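Local coordinates for cryptic loci regulator 2 (Schizosaccharomyces pombe 972h-, PDB 5IKJ), which acts upstream of histone deacetylases to promote transcriptional silencing and proper nucleosome positioning at heterochromatic loci, supporting the SHREC repressor complex, at residues R264-N268 / I540-A545; E286-C292 / D303-I309; C17-D21 / H189-I194; L147-Y151 / F186-L190. One frame throughout, in Å; residues are numbered along the deposited sequence.

Contact 1. Residues R264-N268 / I540-A545; sequences RNLIN and IDMVSA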
loop_
_atom_site.group_PDB
_atom_site.type_symbol
_atom_site.label_atom_id
_atom_site.label_comp_id
_atom_site.label_asym_id
_atom_site.label_seq_id
_atom_site.Cartn_x
_atom_site.Cartn_y
_atom_site.Cartn_z
ATOM N N ARG A 264 6.369 8.179 9.610
ATOM C CA ARG A 264 6.933 9.093 8.630
ATOM C C ARG A 264 5.776 9.871 8.031
ATOM O O ARG A 264 4.640 9.391 8.017
ATOM C CB ARG A 264 7.710 8.350 7.533
ATOM C CG ARG A 264 6.809 7.630 6.548
ATOM C CD ARG A 264 7.546 6.582 5.744
ATOM N NE ARG A 264 6.645 5.915 4.809
ATOM C CZ ARG A 264 7.015 4.970 3.950
ATOM N NH1 ARG A 264 8.277 4.571 3.897
ATOM N NH2 ARG A 264 6.119 4.423 3.143
ATOM N N ASN A 265 6.064 11.078 7.554
ATOM C CA ASN A 265 5.028 11.925 6.985
ATOM C C ASN A 265 5.628 12.745 5.857
ATOM O O ASN A 265 6.816 13.079 5.876
ATOM C CB ASN A 265 4.411 12.848 8.042
ATOM C CG ASN A 265 5.432 13.780 8.664
ATOM O OD1 ASN A 265 6.081 13.438 9.652
ATOM N ND2 ASN A 265 5.585 14.964 8.081
ATOM N N LEU A 266 4.795 13.059 4.871
ATOM C CA LEU A 266 5.224 13.909 3.774
ATOM C C LEU A 266 5.321 15.357 4.240
ATOM O O LEU A 266 4.526 15.816 5.065
ATOM C CB LEU A 266 4.247 13.791 2.604
ATOM C CG LEU A 266 4.245 12.446 1.876
ATOM C CD1 LEU A 266 3.037 12.327 0.959
ATOM C CD2 LEU A 266 5.532 12.260 1.085
ATOM N N ILE A 267 6.303 16.074 3.708
ATOM C CA ILE A 267 6.538 17.463 4.081
ATOM C C ILE A 267 5.687 18.351 3.186
ATOM O O ILE A 267 5.756 18.256 1.955
ATOM C CB ILE A 267 8.029 17.828 3.963
ATOM C CG1 ILE A 267 8.916 16.724 4.550
ATOM C CG2 ILE A 267 8.298 19.139 4.693
ATOM C CD1 ILE A 267 10.390 16.885 4.232
ATOM N N ASN A 268 4.885 19.218 3.800
ATOM C CA ASN A 268 3.996 20.091 3.042
ATOM C C ASN A 268 4.800 21.203 2.381
ATOM O O ASN A 268 5.461 21.993 3.064
ATOM C CB ASN A 268 2.925 20.677 3.959
ATOM C CG ASN A 268 1.957 21.591 3.226
ATOM O OD1 ASN A 268 2.359 22.424 2.413
ATOM N ND2 ASN A 268 0.671 21.437 3.514
ATOM N N ILE A 540 4.887 17.554 14.224
ATOM C CA ILE A 540 4.549 17.703 12.812
ATOM C C ILE A 540 3.262 18.495 12.610
ATOM O O ILE A 540 2.785 18.606 11.475
ATOM C CB ILE A 540 4.449 16.333 12.115
ATOM C CG1 ILE A 540 3.200 15.565 12.573
ATOM C CG2 ILE A 540 5.699 15.506 12.384
ATOM C CD1 ILE A 540 2.870 14.365 11.707
ATOM N N ASP A 541 2.684 19.049 13.678
ATOM C CA ASP A 541 1.345 19.626 13.587
ATOM C C ASP A 541 1.243 20.638 12.452
ATOM O O ASP A 541 0.231 20.688 11.744
ATOM C CB ASP A 541 0.968 20.283 14.917
ATOM C CG ASP A 541 -0.535 20.425 15.098
ATOM O OD1 ASP A 541 -1.245 20.652 14.095
ATOM O OD2 ASP A 541 -1.006 20.307 16.250
ATOM N N MET A 542 2.282 21.449 12.257
ATOM C CA MET A 542 2.240 22.497 11.244
ATOM C C MET A 542 2.858 22.062 9.921
ATOM O O MET A 542 2.358 22.435 8.854
ATOM C CB MET A 542 2.965 23.749 11.748
ATOM C CG MET A 542 2.695 24.111 13.209
ATOM S SD MET A 542 0.945 24.192 13.638
ATOM C CE MET A 542 0.322 25.289 12.369
ATOM N N VAL A 543 3.925 21.266 9.965
ATOM C CA VAL A 543 4.765 21.089 8.787
ATOM C C VAL A 543 4.181 20.040 7.847
ATOM O O VAL A 543 4.184 20.216 6.625
ATOM C CB VAL A 543 6.198 20.728 9.224
ATOM C CG1 VAL A 543 7.125 20.620 8.016
ATOM C CG2 VAL A 543 6.730 21.756 10.227
ATOM N N SER A 544 3.660 18.947 8.397
ATOM C CA SER A 544 3.380 17.765 7.595
ATOM C C SER A 544 2.281 18.024 6.568
ATOM O O SER A 544 1.420 18.892 6.742
ATOM C CB SER A 544 2.978 16.600 8.498
ATOM O OG SER A 544 1.855 16.938 9.288
ATOM N N ALA A 545 2.328 17.256 5.481
ATOM C CA ALA A 545 1.258 17.256 4.498
ATOM C C ALA A 545 -0.002 16.632 5.092
ATOM O O ALA A 545 0.049 15.858 6.053
ATOM C CB ALA A 545 1.679 16.492 3.242
#

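Contact 2. Residues E286-C292 / D303-I309; sequences EPYQYHC and DMAAADI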
loop_
_atom_site.group_PDB
_atom_site.type_symbol
_atom_site.label_atom_id
_atom_site.label_comp_id
_atom_site.label_asym_id
_atom_site.label_seq_id
_atom_site.Cartn_x
_atom_site.Cartn_y
_atom_site.Cartn_z
ATOM N N GLU A 286 14.087 13.692 -0.677
ATOM C CA GLU A 286 13.757 13.871 0.738
ATOM C C GLU A 286 12.256 14.103 0.876
ATOM O O GLU A 286 11.811 15.202 1.225
ATOM C CB GLU A 286 14.546 15.035 1.338
ATOM C CG GLU A 286 15.957 14.682 1.780
ATOM C CD GLU A 286 16.010 14.151 3.200
ATOM O OE1 GLU A 286 14.950 13.759 3.734
ATOM O OE2 GLU A 286 17.112 14.131 3.790
ATOM N N PRO A 287 11.441 13.076 0.609
ATOM C CA PRO A 287 9.986 13.254 0.719
ATOM C C PRO A 287 9.454 13.212 2.140
ATOM O O PRO A 287 8.345 13.708 2.376
ATOM C CB PRO A 287 9.429 12.077 -0.094
ATOM C CG PRO A 287 10.474 11.021 0.031
ATOM C CD PRO A 287 11.800 11.733 0.118
ATOM N N TYR A 288 10.200 12.651 3.088
ATOM C CA TYR A 288 9.662 12.294 4.391
ATOM C C TYR A 288 10.420 12.968 5.526
ATOM O O TYR A 288 11.632 13.189 5.447
ATOM C CB TYR A 288 9.729 10.775 4.615
ATOM C CG TYR A 288 8.735 9.960 3.823
ATOM C CD1 TYR A 288 7.379 10.252 3.857
ATOM C CD2 TYR A 288 9.155 8.888 3.049
ATOM C CE1 TYR A 288 6.469 9.501 3.138
ATOM C CE2 TYR A 288 8.258 8.131 2.327
ATOM C CZ TYR A 288 6.916 8.440 2.374
ATOM O OH TYR A 288 6.021 7.685 1.653
ATOM N N GLN A 289 9.682 13.289 6.585
ATOM C CA GLN A 289 10.245 13.329 7.925
ATOM C C GLN A 289 10.145 11.929 8.506
ATOM O O GLN A 289 9.117 11.264 8.364
ATOM C CB GLN A 289 9.501 14.304 8.841
ATOM C CG GLN A 289 9.217 15.679 8.275
ATOM C CD GLN A 289 8.559 16.584 9.304
ATOM O OE1 GLN A 289 7.397 16.969 9.162
ATOM N NE2 GLN A 289 9.300 16.921 10.355
ATOM N N TYR A 290 11.212 11.478 9.156
ATOM C CA TYR A 290 11.220 10.179 9.809
ATOM C C TYR A 290 11.199 10.361 11.320
ATOM O O TYR A 290 11.850 11.263 11.858
ATOM C CB TYR A 290 12.441 9.355 9.392
ATOM C CG TYR A 290 12.519 9.115 7.902
ATOM C CD1 TYR A 290 11.685 8.194 7.282
ATOM C CD2 TYR A 290 13.427 9.812 7.117
ATOM C CE1 TYR A 290 11.754 7.975 5.918
ATOM C CE2 TYR A 290 13.504 9.600 5.756
ATOM C CZ TYR A 290 12.666 8.681 5.160
ATOM O OH TYR A 290 12.742 8.470 3.804
ATOM N N HIS A 291 10.437 9.504 11.994
ATOM C CA HIS A 291 10.313 9.519 13.445
ATOM C C HIS A 291 10.649 8.126 13.944
ATOM O O HIS A 291 9.970 7.156 13.589
ATOM C CB HIS A 291 8.905 9.937 13.866
ATOM C CG HIS A 291 8.340 11.040 13.029
ATOM N ND1 HIS A 291 8.702 12.360 13.195
ATOM C CD2 HIS A 291 7.453 11.018 12.007
ATOM C CE1 HIS A 291 8.055 13.104 12.316
ATOM N NE2 HIS A 291 7.290 12.315 11.584
ATOM N N CYS A 292 11.692 8.025 14.756
ATOM C CA CYS A 292 12.327 6.750 15.036
ATOM C C CYS A 292 12.250 6.410 16.517
ATOM O O CYS A 292 11.849 7.221 17.357
ATOM C CB CYS A 292 13.788 6.769 14.577
ATOM S SG CYS A 292 13.997 7.362 12.889
ATOM N N ASP A 303 11.452 13.932 13.700
ATOM C CA ASP A 303 11.876 14.875 12.667
ATOM C C ASP A 303 13.304 14.576 12.203
ATOM O O ASP A 303 14.197 15.424 12.255
ATOM C CB ASP A 303 11.750 16.318 13.170
ATOM C CG ASP A 303 12.136 17.340 12.118
ATOM O OD1 ASP A 303 11.868 17.098 10.922
ATOM O OD2 ASP A 303 12.712 18.383 12.488
ATOM N N MET A 304 13.506 13.344 11.746
ATOM C CA MET A 304 14.776 12.942 11.163
ATOM C C MET A 304 14.720 13.080 9.648
ATOM O O MET A 304 13.686 12.818 9.025
ATOM C CB MET A 304 15.116 11.499 11.541
ATOM C CG MET A 304 15.250 11.261 13.036
ATOM S SD MET A 304 16.436 12.369 13.824
ATOM C CE MET A 304 17.953 11.870 13.023
ATOM N N ALA A 305 15.836 13.499 9.063
ATOM C CA ALA A 305 15.969 13.607 7.619
ATOM C C ALA A 305 16.793 12.441 7.090
ATOM O O ALA A 305 17.683 11.925 7.772
ATOM C CB ALA A 305 16.626 14.931 7.226
ATOM N N ALA A 306 16.481 12.025 5.859
ATOM C CA ALA A 306 17.203 10.914 5.251
ATOM C C ALA A 306 18.704 11.169 5.227
ATOM O O ALA A 306 19.497 10.227 5.334
ATOM C CB ALA A 306 16.684 10.663 3.836
ATOM N N ALA A 307 19.113 12.433 5.094
ATOM C CA ALA A 307 20.533 12.766 5.087
ATOM C C ALA A 307 21.229 12.368 6.382
ATOM O O ALA A 307 22.459 12.255 6.402
ATOM C CB ALA A 307 20.717 14.264 4.845
ATOM N N ASP A 308 20.472 12.159 7.461
ATOM C CA ASP A 308 21.027 11.761 8.749
ATOM C C ASP A 308 20.720 10.303 9.078
ATOM O O ASP A 308 20.831 9.897 10.240
ATOM C CB ASP A 308 20.499 12.674 9.856
ATOM C CG ASP A 308 21.008 14.096 9.732
ATOM O OD1 ASP A 308 22.193 14.336 10.049
ATOM O OD2 ASP A 308 20.221 14.975 9.327
ATOM N N ILE A 309 20.332 9.513 8.080
ATOM C CA ILE A 309 20.027 8.100 8.262
ATOM C C ILE A 309 20.787 7.305 7.213
ATOM O O ILE A 309 20.882 7.720 6.052
ATOM C CB ILE A 309 18.513 7.819 8.161
ATOM C CG1 ILE A 309 17.738 8.815 9.027
ATOM C CG2 ILE A 309 18.219 6.373 8.561
ATOM C CD1 ILE A 309 16.238 8.607 9.042
#

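Contact 3. Residues C17-D21 / H189-I194; sequences CVWSD and HLYWLI. With ZN (zinc ion), chain C.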
loop_
_atom_site.group_PDB
_atom_site.type_symbol
_atom_site.label_atom_id
_atom_site.label_comp_id
_atom_site.label_asym_id
_atom_site.label_seq_id
_atom_site.Cartn_x
_atom_site.Cartn_y
_atom_site.Cartn_z
ATOM N N CYS A 17 -24.288 2.180 -11.492
ATOM C CA CYS A 17 -23.929 0.812 -11.144
ATOM C C CYS A 17 -24.187 -0.115 -12.324
ATOM O O CYS A 17 -25.258 -0.073 -12.936
ATOM C CB CYS A 17 -24.725 0.342 -9.927
ATOM S SG CYS A 17 -24.215 1.095 -8.375
ATOM N N VAL A 18 -23.201 -0.957 -12.639
ATOM C CA VAL A 18 -23.359 -1.910 -13.733
ATOM C C VAL A 18 -24.385 -2.976 -13.369
ATOM O O VAL A 18 -25.197 -3.384 -14.208
ATOM C CB VAL A 18 -21.995 -2.529 -14.093
ATOM C CG1 VAL A 18 -22.164 -3.728 -15.022
ATOM C CG2 VAL A 18 -21.102 -1.483 -14.744
ATOM N N TRP A 19 -24.365 -3.450 -12.125
ATOM C CA TRP A 19 -25.283 -4.488 -11.681
ATOM C C TRP A 19 -25.767 -4.163 -10.273
ATOM O O TRP A 19 -25.168 -3.357 -9.557
ATOM C CB TRP A 19 -24.624 -5.875 -11.712
ATOM C CG TRP A 19 -23.882 -6.223 -10.460
ATOM C CD1 TRP A 19 -22.645 -5.784 -10.088
ATOM C CD2 TRP A 19 -24.329 -7.098 -9.416
ATOM N NE1 TRP A 19 -22.296 -6.327 -8.874
ATOM C CE2 TRP A 19 -23.312 -7.136 -8.441
ATOM C CE3 TRP A 19 -25.489 -7.848 -9.210
ATOM C CZ2 TRP A 19 -23.423 -7.897 -7.278
ATOM C CZ3 TRP A 19 -25.597 -8.601 -8.055
ATOM C CH2 TRP A 19 -24.570 -8.620 -7.105
ATOM N N SER A 20 -26.862 -4.813 -9.882
ATOM C CA SER A 20 -27.485 -4.560 -8.592
ATOM C C SER A 20 -28.162 -5.828 -8.094
ATOM O O SER A 20 -28.811 -6.539 -8.864
ATOM C CB SER A 20 -28.512 -3.424 -8.683
ATOM O OG SER A 20 -29.379 -3.432 -7.562
ATOM N N ASP A 21 -28.001 -6.102 -6.801
ATOM C CA ASP A 21 -28.694 -7.196 -6.136
ATOM C C ASP A 21 -30.027 -6.761 -5.539
ATOM O O ASP A 21 -30.670 -7.553 -4.841
ATOM C CB ASP A 21 -27.807 -7.786 -5.035
ATOM C CG ASP A 21 -27.607 -6.830 -3.873
ATOM O OD1 ASP A 21 -27.707 -5.602 -4.084
ATOM O OD2 ASP A 21 -27.349 -7.305 -2.748
ATOM N N HIS A 189 -21.956 -1.611 1.214
ATOM C CA HIS A 189 -22.601 -2.472 0.229
ATOM C C HIS A 189 -22.482 -1.883 -1.171
ATOM O O HIS A 189 -22.236 -2.615 -2.138
ATOM C CB HIS A 189 -24.068 -2.686 0.596
ATOM C CG HIS A 189 -24.710 -3.821 -0.138
ATOM N ND1 HIS A 189 -24.474 -5.140 0.182
ATOM C CD2 HIS A 189 -25.574 -3.836 -1.180
ATOM C CE1 HIS A 189 -25.167 -5.920 -0.628
ATOM N NE2 HIS A 189 -25.843 -5.153 -1.465
ATOM N N LEU A 190 -22.658 -0.566 -1.301
ATOM C CA LEU A 190 -22.460 0.080 -2.594
ATOM C C LEU A 190 -21.067 -0.201 -3.136
ATOM O O LEU A 190 -20.902 -0.512 -4.322
ATOM C CB LEU A 190 -22.682 1.589 -2.467
ATOM C CG LEU A 190 -22.458 2.404 -3.745
ATOM C CD1 LEU A 190 -23.443 1.993 -4.828
ATOM C CD2 LEU A 190 -22.558 3.896 -3.467
ATOM N N TYR A 191 -20.049 -0.090 -2.281
ATOM C CA TYR A 191 -18.677 -0.319 -2.715
ATOM C C TYR A 191 -18.465 -1.770 -3.131
ATOM O O TYR A 191 -17.700 -2.050 -4.060
ATOM C CB TYR A 191 -17.720 0.075 -1.592
ATOM C CG TYR A 191 -16.264 -0.186 -1.887
ATOM C CD1 TYR A 191 -15.528 0.684 -2.680
ATOM C CD2 TYR A 191 -15.620 -1.294 -1.356
ATOM C CE1 TYR A 191 -14.194 0.451 -2.945
ATOM C CE2 TYR A 191 -14.287 -1.535 -1.614
ATOM C CZ TYR A 191 -13.579 -0.660 -2.408
ATOM O OH TYR A 191 -12.250 -0.899 -2.668
ATOM N N TRP A 192 -19.135 -2.706 -2.455
ATOM C CA TRP A 192 -19.050 -4.109 -2.845
ATOM C C TRP A 192 -19.706 -4.348 -4.199
ATOM O O TRP A 192 -19.231 -5.172 -4.989
ATOM C CB TRP A 192 -19.700 -4.983 -1.774
ATOM C CG TRP A 192 -19.837 -6.421 -2.162
ATOM C CD1 TRP A 192 -18.871 -7.382 -2.103
ATOM C CD2 TRP A 192 -21.015 -7.068 -2.660
ATOM N NE1 TRP A 192 -19.371 -8.585 -2.539
ATOM C CE2 TRP A 192 -20.686 -8.418 -2.887
ATOM C CE3 TRP A 192 -22.315 -6.634 -2.941
ATOM C CZ2 TRP A 192 -21.608 -9.340 -3.379
ATOM C CZ3 TRP A 192 -23.229 -7.550 -3.430
ATOM C CH2 TRP A 192 -22.871 -8.888 -3.644
ATOM N N LEU A 193 -20.799 -3.636 -4.487
ATOM C CA LEU A 193 -21.508 -3.840 -5.746
ATOM C C LEU A 193 -20.639 -3.473 -6.941
ATOM O O LEU A 193 -20.705 -4.127 -7.987
ATOM C CB LEU A 193 -22.800 -3.023 -5.761
ATOM C CG LEU A 193 -23.996 -3.610 -5.010
ATOM C CD1 LEU A 193 -25.130 -2.598 -4.964
ATOM C CD2 LEU A 193 -24.465 -4.908 -5.658
ATOM N N ILE A 194 -19.816 -2.433 -6.809
ATOM C CA ILE A 194 -18.999 -1.985 -7.930
ATOM C C ILE A 194 -17.606 -2.605 -7.941
ATOM O O ILE A 194 -16.925 -2.548 -8.976
ATOM C CB ILE A 194 -18.869 -0.452 -7.942
ATOM C CG1 ILE A 194 -18.141 0.035 -6.697
ATOM C CG2 ILE A 194 -20.236 0.207 -8.049
ATOM C CD1 ILE A 194 -16.681 0.296 -6.912
HETATM ZN ZN ZN C . -23.261 -5.826 1.757
#

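Contact 4. Residues L147-Y151 / F186-L190; sequences LPTNY and FLHHL. With ZN (zinc ion), chain C.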
loop_
_atom_site.group_PDB
_atom_site.type_symbol
_atom_site.label_atom_id
_atom_site.label_comp_id
_atom_site.label_asym_id
_atom_site.label_seq_id
_atom_site.Cartn_x
_atom_site.Cartn_y
_atom_site.Cartn_z
ATOM N N LEU A 147 -29.744 5.663 -8.038
ATOM C CA LEU A 147 -29.574 4.611 -7.054
ATOM C C LEU A 147 -29.536 3.254 -7.755
ATOM O O LEU A 147 -30.119 3.088 -8.831
ATOM C CB LEU A 147 -30.708 4.633 -6.035
ATOM C CG LEU A 147 -30.669 5.750 -4.991
ATOM C CD1 LEU A 147 -31.998 5.820 -4.259
ATOM C CD2 LEU A 147 -29.526 5.540 -4.007
ATOM N N PRO A 148 -28.852 2.270 -7.176
ATOM C CA PRO A 148 -28.822 0.944 -7.802
ATOM C C PRO A 148 -30.233 0.419 -8.015
ATOM O O PRO A 148 -31.115 0.600 -7.174
ATOM C CB PRO A 148 -28.042 0.086 -6.798
ATOM C CG PRO A 148 -27.302 1.060 -5.938
ATOM C CD PRO A 148 -28.132 2.296 -5.891
ATOM N N THR A 149 -30.441 -0.218 -9.168
ATOM C CA THR A 149 -31.753 -0.742 -9.528
ATOM C C THR A 149 -32.387 -1.477 -8.356
ATOM O O THR A 149 -31.732 -2.259 -7.664
ATOM C CB THR A 149 -31.628 -1.681 -10.736
ATOM O OG1 THR A 149 -31.199 -0.930 -11.880
ATOM C CG2 THR A 149 -32.959 -2.365 -11.051
ATOM N N ASN A 150 -33.672 -1.201 -8.133
ATOM C CA ASN A 150 -34.529 -1.843 -7.132
ATOM C C ASN A 150 -34.256 -1.376 -5.707
ATOM O O ASN A 150 -34.786 -1.985 -4.765
ATOM C CB ASN A 150 -34.428 -3.372 -7.180
ATOM C CG ASN A 150 -35.168 -3.965 -8.362
ATOM O OD1 ASN A 150 -35.434 -3.281 -9.349
ATOM N ND2 ASN A 150 -35.517 -5.242 -8.261
ATOM N N TYR A 151 -33.465 -0.326 -5.506
ATOM C CA TYR A 151 -33.311 0.288 -4.193
ATOM C C TYR A 151 -34.200 1.522 -4.097
ATOM O O TYR A 151 -34.326 2.286 -5.059
ATOM C CB TYR A 151 -31.852 0.671 -3.925
ATOM C CG TYR A 151 -30.991 -0.485 -3.461
ATOM C CD1 TYR A 151 -30.440 -1.378 -4.370
ATOM C CD2 TYR A 151 -30.729 -0.682 -2.110
ATOM C CE1 TYR A 151 -29.655 -2.435 -3.948
ATOM C CE2 TYR A 151 -29.944 -1.736 -1.678
ATOM C CZ TYR A 151 -29.409 -2.610 -2.602
ATOM O OH TYR A 151 -28.626 -3.662 -2.181
ATOM N N PHE A 186 -24.992 1.955 3.969
ATOM C CA PHE A 186 -25.177 1.543 2.582
ATOM C C PHE A 186 -23.876 1.606 1.797
ATOM O O PHE A 186 -23.659 0.789 0.895
ATOM C CB PHE A 186 -26.230 2.420 1.906
ATOM C CG PHE A 186 -26.262 2.277 0.411
ATOM C CD1 PHE A 186 -26.663 1.088 -0.175
ATOM C CD2 PHE A 186 -25.891 3.329 -0.408
ATOM C CE1 PHE A 186 -26.695 0.952 -1.550
ATOM C CE2 PHE A 186 -25.920 3.200 -1.786
ATOM C CZ PHE A 186 -26.323 2.009 -2.357
ATOM N N LEU A 187 -22.999 2.557 2.124
ATOM C CA LEU A 187 -21.812 2.783 1.306
ATOM C C LEU A 187 -20.972 1.519 1.173
ATOM O O LEU A 187 -20.432 1.238 0.096
ATOM C CB LEU A 187 -20.970 3.914 1.896
ATOM C CG LEU A 187 -21.109 5.288 1.243
ATOM C CD1 LEU A 187 -20.208 6.271 1.956
ATOM C CD2 LEU A 187 -20.768 5.248 -0.245
ATOM N N HIS A 188 -20.842 0.749 2.252
ATOM C CA HIS A 188 -20.030 -0.461 2.187
ATOM C C HIS A 188 -20.628 -1.473 1.218
ATOM O O HIS A 188 -19.897 -2.127 0.467
ATOM C CB HIS A 188 -19.875 -1.062 3.583
ATOM C CG HIS A 188 -19.059 -0.215 4.509
ATOM N ND1 HIS A 188 -17.681 -0.201 4.481
ATOM C CD2 HIS A 188 -19.425 0.654 5.480
ATOM C CE1 HIS A 188 -17.233 0.637 5.398
ATOM N NE2 HIS A 188 -18.271 1.169 6.019
ATOM N N HIS A 189 -21.956 -1.611 1.214
ATOM C CA HIS A 189 -22.601 -2.472 0.229
ATOM C C HIS A 189 -22.482 -1.883 -1.171
ATOM O O HIS A 189 -22.236 -2.615 -2.138
ATOM C CB HIS A 189 -24.068 -2.686 0.596
ATOM C CG HIS A 189 -24.710 -3.821 -0.138
ATOM N ND1 HIS A 189 -24.474 -5.140 0.182
ATOM C CD2 HIS A 189 -25.574 -3.836 -1.180
ATOM C CE1 HIS A 189 -25.167 -5.920 -0.628
ATOM N NE2 HIS A 189 -25.843 -5.153 -1.465
ATOM N N LEU A 190 -22.658 -0.566 -1.301
ATOM C CA LEU A 190 -22.460 0.080 -2.594
ATOM C C LEU A 190 -21.067 -0.201 -3.136
ATOM O O LEU A 190 -20.902 -0.512 -4.322
ATOM C CB LEU A 190 -22.682 1.589 -2.467
ATOM C CG LEU A 190 -22.458 2.404 -3.745
ATOM C CD1 LEU A 190 -23.443 1.993 -4.828
ATOM C CD2 LEU A 190 -22.558 3.896 -3.467
HETATM ZN ZN ZN C . -23.261 -5.826 1.757
#

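Contact 1. Residues R264-N268 / I540-A545
A545 and L266 are joined by an almost straight backbone bond, A545 N to L266 O at 2.7 Å with an N-H...O angle of 174°. A second backbone bond, N268 N to V543 O at 3.1 Å, flanks the I267–S544 pair, and the two together define a single beta bridge. The L266 carbonyl oxygen also receives a CA-H...O contact from S544 CA at 3.4 Å and a weak bond from the amide of N265. Two apolar touches accompany the bridge: L266 CB on A545 CB at 3.8 Å, and I267 CG2 beside V543 CG1 at the same 3.8 Å, these two side chains pointing the same way.

The bridge fastens the tail that follows helix 531-540 to the end of strand 255-266, an inner strand of a five-stranded antiparallel sheet.

N265 fills the angle between strand and tail. With CG between its backbone N and carbonyl carbon (chi1 61°), ND2 lies against S544 CB at 3.1 Å while OD1 passes I540 CG2 at 3.4 Å. Further out, the neighbouring strand probably fixes the amide's flip, with H291 NE2 close to OD1 and Q289 OE1 to ND2. Replacing the amide by an alanine is likely to cost H291 and Q289 their partner and to open a gap beside I540 and S544. I77 of helix 75-82 packs on both L266 and A545, and an apolar side chain of another protein chain packs on N265.

Contact 2. Residues E286-C292 / D303-I309
E286 reaches A306 and A307 through two bends: CG stands beside the backbone N, anti to the carbonyl carbon (chi1 -83°), and the chain folds again at chi2 (-87°). The carboxylate thereby meets two successive backbone N-H groups, OE1 taking A306 N at 3.1 Å and OE2 taking A307 N at 2.9 Å, each on its syn side. A lysine in its place would probably leave both amides of the short 3-10 segment 306-307 without their acceptors and set that turn free to shift.

The hairpin of strands 288-294 and 300-304 supplies the backbone frame. Y290 and M304 form an antiparallel hydrogen-bonded pair, with Y290 N to M304 O at 2.8 Å and M304 N to Y290 O at 2.7 Å. D303 and M304 both face Y290, a G1 beta bulge, and D303 accordingly has positive phi. Next to the carboxylate site, the Y290 ring turns an edge to A306 N, while I309 CD1 comes to its CD2 at 3.6 Å; the Y290 hydroxyl is hydrogen-bonded to the backbone N of Y242.

At the bulge, Q289 NE2 approaches D303 OD1 at 2.6 Å from above the carboxylate, the amide plane nearly perpendicular to it. D303 N in turn gives its hydrogen to H291 ND1 at 3.2 Å, close to straight (176°), though D303 N is tilted out of the ring plane. Because ND1 accepts and NE2 faces N265 OD1, H291 is probably neutral with its proton on NE2.

Contact 3. Residues C17-D21 / H189-I194
L193 and W19 make the close-packed centre of this contact. The leucine methyl CD2 sits over one face of the indole, 3.9 Å from the centroid of the six-membered ring, a CH-pi contact displaced toward the rim. W19 is brought there by its first torsion (chi1 87°), which puts CG between the backbone N and the carbonyl carbon and brings the indole face under L193 CD2. On the pyrrole side of the same indole, W19 NE1 donates to L193 O in a bent, weak bond. Its far edge meets the next aromatic, W19 CZ2 to W192 CH2 at 3.8 Å, with the ring planes inclined at 68°.

Beside this packing stands a polar grip. H189 NE2 donates to D21 OD2 at 2.9 Å, on the syn side and nearly in the imidazole plane, and a weak second bond runs from H189 NE2 to D21 OD1 at 3.2 Å. The carboxylate is turned about 28° from the imidazole plane, and the two bonds on NE2 together with the zinc on ND1 restrain the ring's rotation.

The other end is looser. C17 SG touches L190 CD1 at 3.7 Å and I194 CG2 at 4.1 Å, with no polar bond between them. W19 is also partly exposed, and a polar side chain of another protein chain packs on it.

H189 faces the metal with its other nitrogen: ND1 binds the zinc ion at 2.1 Å, and C204, C206 and C209 complete a site of three cysteines and one histidine. D21 is therefore a second-shell residue, in the carboxylate–histidine–zinc arrangement found in many zinc proteins, where the carboxylate orients the ligand and would probably strengthen its donation to the metal.

Contact 4. Residues L147-Y151 / F186-L190
Y151 and P148 present their side chains to F186, H189 and L190 on one side of helix 183-195. The tyrosine can be followed outward. CB already points to the helix, and with CG anti to the carbonyl carbon (chi1 -81°) the ring continues in that direction. On one ring edge CE1 packs by S20; on the other, CE2 approaches F186 CE1 at 4.2 Å. That phenyl atom stands over the tyrosine face near its rim, and the ring planes are 54° apart, so the pair is oblique. At the tip, OH comes 3.2 Å from H189 CD2. It is equally near H189 NE2, but the angle there is too poor for a hydrogen bond. Instead OH bonds to D21 OD1, a bond consistent with Y151 holding that carboxylate in place.

P148 CG comes to the edge of the F186 ring, lying 3.8 Å from F186 CZ and close to the ring plane. The same CG reaches L190 CD1 at 4.1 Å. L190 CB in turn lies over one face of the phenyl ring, which is therefore wedged between proline, tyrosine and its own helix.

A type II turn from P148 to Y151, closed by Y151 N to P148 O at 3.0 Å, sets the spacing of the two side chains, and N150 takes the positive phi this turn requires. P148 and F186 thus pack the turn against the helix that carries H189, the histidine ligand of a zinc site completed by three cysteines, and Y151 bonds to that site's second-shell carboxylate.

The contacts fall into two pairs in separate regions of the structure. Contacts 3 and 4, centres 6 Å apart, share H189 and L190 of helix 183-195 and both reach the zinc ion; S20 OG to T149 O at 2.6 Å and D21 OD1 to Y151 OH at 2.9 Å tie their two loops together. Contacts 1 and 2, centres 11 Å apart, meet across neighbouring strands 255-266 and 288-294, where N265 OD1 lies 2.5 Å from H291 NE2 and N265 ND2 lies 2.9 Å from Q289 OE1. Between the pairs, centres are 36 to 44 Å apart and nearest atoms at least about 20 Å, so the sheet contacts have no direct touch with the metal-site contacts.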